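PDB 5WRT: soluble inorganic pyrophosphatase from Toxoplasma gondii, which probably hydrolyses inorganic pyrophosphate to two phosphates with the help of magnesium ions. Local coordinates for residues 50-55 with 60-65. Sequence-based numbering, arbitrary orientation.
Sequences VVEIPK and KMEMQL
Glu52 reaches across to the backbone of Met63, whose N-H is donated to carboxylate oxygen OE2 at 3.0 Å between Met63 N and Glu52 OE2. The bond is nearly straight at the hydrogen (168°), yet the N-H arrives from above the carboxylate plane, 52° out of it. Beyond CG the glutamate chain is extended, and this carries the acid past Met61 to the next N-H but one. A water donates to the other oxygen, OE1, and to Met61 O, tying the carboxylate to the 61-63 strand a second time. A long acidic side chain suits the position, because Glu52 is a magnesium ligand seen in this protein, although that ion is not bound to this chain here; a bound magnesium ion lies about 4 Å from its side chain. Fixing both oxygens probably limits the rotation of the acid beside the metal site. Strand 47-53 belongs to the central barrel-like sheet of the type I pyrophosphatase fold, whereas 57-63 runs back in a separate three-stranded antiparallel sheet; the short strands 50-53 and 61-63 approach to 5.5 Å at 143°, roughly antiparallel. A classic beta bulge sets Glu52 and Ile53 both opposite Tyr93 of strand 92-95, with backbone hydrogen bonds from each. Apart from the hydrogen bond, the packing is tightest around Met61, where its CB lies 3.2 Å from Glu52 O, while Ile53 CG1 comes within 3.6 Å of Met61 O. Ile53 supplies a branched apolar surface here and also touches Tyr85 and Tyr93. Toward Val50 the fit is looser: its CG1 meets Met63 SD at 4.1 Å, and the unbranched Met63 side chain, bent at chi3, also touches Ile72 and Ala95. On the partly exposed side, Lys60 and Glu62 direct their CB atoms away from strand 50-53, as suits charged residues.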
ATOM      1  N   VAL A  50     -16.625   8.534 -12.789  1.00 23.72           N
ATOM      2  CA  VAL A  50     -17.093   7.182 -13.066  1.00 24.42           C
ATOM      3  C   VAL A  50     -16.279   6.243 -12.186  1.00 24.07           C
ATOM      4  O   VAL A  50     -15.067   6.099 -12.369  1.00 23.52           O
ATOM      5  CB  VAL A  50     -16.955   6.824 -14.551  1.00 24.85           C
ATOM      6  CG1 VAL A  50     -17.305   5.359 -14.781  1.00 25.70           C
ATOM      7  CG2 VAL A  50     -17.839   7.727 -15.399  1.00 25.31           C
ATOM      8  N   VAL A  51     -16.942   5.611 -11.224  1.00 25.54           N
ATOM      9  CA  VAL A  51     -16.264   4.719 -10.291  1.00 25.66           C
ATOM     10  C   VAL A  51     -16.009   3.393 -10.994  1.00 26.63           C
ATOM     11  O   VAL A  51     -16.950   2.715 -11.421  1.00 27.28           O
ATOM     12  CB  VAL A  51     -17.094   4.520  -9.015  1.00 26.00           C
ATOM     13  CG1 VAL A  51     -16.380   3.577  -8.058  1.00 24.78           C
ATOM     14  CG2 VAL A  51     -17.374   5.859  -8.353  1.00 26.00           C
ATOM     15  N   GLU A  52     -14.736   3.022 -11.113  1.00 26.31           N
ATOM     16  CA  GLU A  52     -14.349   1.737 -11.682  1.00 26.20           C
ATOM     17  C   GLU A  52     -13.978   0.720 -10.610  1.00 27.99           C
ATOM     18  O   GLU A  52     -14.444  -0.423 -10.652  1.00 28.24           O
ATOM     19  CB  GLU A  52     -13.177   1.918 -12.657  1.00 25.23           C
ATOM     20  CG  GLU A  52     -13.507   2.736 -13.898  1.00 25.28           C
ATOM     21  CD  GLU A  52     -12.279   3.058 -14.735  1.00 26.09           C
ATOM     22  OE1 GLU A  52     -11.179   3.197 -14.159  1.00 25.46           O
ATOM     23  OE2 GLU A  52     -12.414   3.171 -15.971  1.00 26.16           O
ATOM     24  N   ILE A  53     -13.154   1.115  -9.647  1.00 26.39           N
ATOM     25  CA  ILE A  53     -12.695   0.204  -8.602  1.00 26.02           C
ATOM     26  C   ILE A  53     -13.200   0.703  -7.253  1.00 26.36           C
ATOM     27  O   ILE A  53     -12.767   1.764  -6.782  1.00 27.83           O
ATOM     28  CB  ILE A  53     -11.164   0.070  -8.617  1.00 25.49           C
ATOM     29  CG1 ILE A  53     -10.711  -0.609  -9.911  1.00 25.02           C
ATOM     30  CG2 ILE A  53     -10.684  -0.705  -7.399  1.00 23.77           C
ATOM     31  CD1 ILE A  53      -9.218  -0.601 -10.116  1.00 26.46           C
ATOM     32  N   PRO A  54     -14.108  -0.023  -6.607  1.00 27.01           N
ATOM     33  CA  PRO A  54     -14.642   0.436  -5.321  1.00 26.95           C
ATOM     34  C   PRO A  54     -13.594   0.398  -4.224  1.00 26.78           C
ATOM     35  O   PRO A  54     -12.628  -0.366  -4.275  1.00 25.65           O
ATOM     36  CB  PRO A  54     -15.771  -0.559  -5.027  1.00 26.91           C
ATOM     37  CG  PRO A  54     -16.103  -1.162  -6.339  1.00 27.83           C
ATOM     38  CD  PRO A  54     -14.811  -1.218  -7.094  1.00 27.63           C
ATOM     39  N   LYS A  55     -13.804   1.256  -3.227  1.00 26.09           N
ATOM     40  CA  LYS A  55     -12.998   1.250  -2.015  1.00 25.30           C
ATOM     41  C   LYS A  55     -12.918  -0.155  -1.429  1.00 26.80           C
ATOM     42  O   LYS A  55     -13.929  -0.854  -1.319  1.00 28.05           O
ATOM     43  CB  LYS A  55     -13.607   2.225  -1.004  1.00 28.12           C
ATOM     44  CG  LYS A  55     -13.002   2.203   0.389  1.00 27.08           C
ATOM     45  CD  LYS A  55     -13.818   3.087   1.330  1.00 29.20           C
ATOM     46  CE  LYS A  55     -12.988   3.598   2.499  1.00 30.66           C
ATOM     47  NZ  LYS A  55     -12.094   4.726   2.103  1.00 33.24           N
ATOM     48  N   LYS A  60      -8.936  -5.271 -11.087  1.00 31.88           N
ATOM     49  CA  LYS A  60      -8.636  -4.153 -11.979  1.00 32.35           C
ATOM     50  C   LYS A  60      -9.800  -3.972 -12.949  1.00 32.48           C
ATOM     51  O   LYS A  60      -9.772  -4.401 -14.104  1.00 34.43           O
ATOM     52  CB  LYS A  60      -7.320  -4.387 -12.711  1.00 31.93           C
ATOM     53  CG  LYS A  60      -6.849  -3.208 -13.547  1.00 31.46           C
ATOM     54  CD  LYS A  60      -5.341  -3.239 -13.738  1.00 33.39           C
ATOM     55  CE  LYS A  60      -4.891  -2.227 -14.778  1.00 33.12           C
ATOM     56  NZ  LYS A  60      -3.589  -2.595 -15.398  1.00 37.84           N
ATOM     57  N   MET A  61     -10.849  -3.316 -12.456  1.00 29.25           N
ATOM     58  CA  MET A  61     -11.988  -2.970 -13.292  1.00 30.27           C
ATOM     59  C   MET A  61     -11.703  -1.670 -14.030  1.00 29.55           C
ATOM     60  O   MET A  61     -11.203  -0.706 -13.446  1.00 29.40           O
ATOM     61  CB  MET A  61     -13.252  -2.830 -12.443  1.00 30.34           C
ATOM     62  CG  MET A  61     -13.496  -4.004 -11.506  1.00 32.79           C
ATOM     63  SD  MET A  61     -13.806  -5.557 -12.368  1.00 34.43           S
ATOM     64  CE  MET A  61     -15.314  -5.165 -13.246  1.00 36.15           C
ATOM     65  N   GLU A  62     -12.045  -1.638 -15.316  1.00 29.42           N
ATOM     66  CA  GLU A  62     -11.803  -0.461 -16.138  1.00 29.13           C
ATOM     67  C   GLU A  62     -12.844  -0.382 -17.240  1.00 31.91           C
ATOM     68  O   GLU A  62     -13.382  -1.401 -17.681  1.00 33.81           O
ATOM     69  CB  GLU A  62     -10.408  -0.483 -16.785  1.00 29.15           C
ATOM     70  CG  GLU A  62      -9.237  -0.349 -15.832  1.00 31.56           C
ATOM     71  CD  GLU A  62      -7.901  -0.531 -16.528  1.00 35.13           C
ATOM     72  OE1 GLU A  62      -7.878  -1.074 -17.657  1.00 35.26           O
ATOM     73  OE2 GLU A  62      -6.875  -0.128 -15.944  1.00 34.35           O
ATOM     74  N   MET A  63     -13.124   0.843 -17.676  1.00 30.39           N
ATOM     75  CA  MET A  63     -13.931   1.045 -18.871  1.00 30.32           C
ATOM     76  C   MET A  63     -13.226   0.445 -20.081  1.00 32.31           C
ATOM     77  O   MET A  63     -12.037   0.691 -20.306  1.00 30.99           O
ATOM     78  CB  MET A  63     -14.184   2.536 -19.090  1.00 29.91           C
ATOM     79  CG  MET A  63     -15.081   3.176 -18.044  1.00 30.22           C
ATOM     80  SD  MET A  63     -15.507   4.889 -18.426  1.00 29.24           S
ATOM     81  CE  MET A  63     -13.956   5.721 -18.088  1.00 29.04           C
ATOM     82  N   GLN A  64     -13.962  -0.342 -20.865  1.00 33.62           N
ATOM     83  CA  GLN A  64     -13.419  -0.980 -22.066  1.00 33.66           C
ATOM     84  C   GLN A  64     -13.698  -0.057 -23.246  1.00 34.73           C
ATOM     85  O   GLN A  64     -14.768  -0.093 -23.855  1.00 35.70           O
ATOM     86  CB  GLN A  64     -14.026  -2.364 -22.263  1.00 36.20           C
ATOM     87  CG  GLN A  64     -13.800  -3.315 -21.093  1.00 35.40           C
ATOM     88  CD  GLN A  64     -12.328  -3.516 -20.779  1.00 36.10           C
ATOM     89  OE1 GLN A  64     -11.530  -3.828 -21.663  1.00 37.28           O
ATOM     90  NE2 GLN A  64     -11.962  -3.338 -19.515  1.00 34.20           N
ATOM     91  N   LEU A  65     -12.711   0.779 -23.576  1.00 32.68           N
ATOM     92  CA  LEU A  65     -12.920   1.847 -24.547  1.00 34.64           C
ATOM     93  C   LEU A  65     -13.137   1.332 -25.968  1.00 36.68           C
ATOM     94  O   LEU A  65     -13.698   2.060 -26.793  1.00 36.95           O
ATOM     95  CB  LEU A  65     -11.730   2.809 -24.516  1.00 32.59           C
ATOM     96  CG  LEU A  65     -11.398   3.405 -23.143  1.00 32.63           C
ATOM     97  CD1 LEU A  65     -10.323   4.477 -23.257  1.00 31.41           C
ATOM     98  CD2 LEU A  65     -12.644   3.962 -22.465  1.00 30.71           C
TER
HETATM   99  O   HOH W   1      -9.574   1.447 -12.730  1.00 25.61           O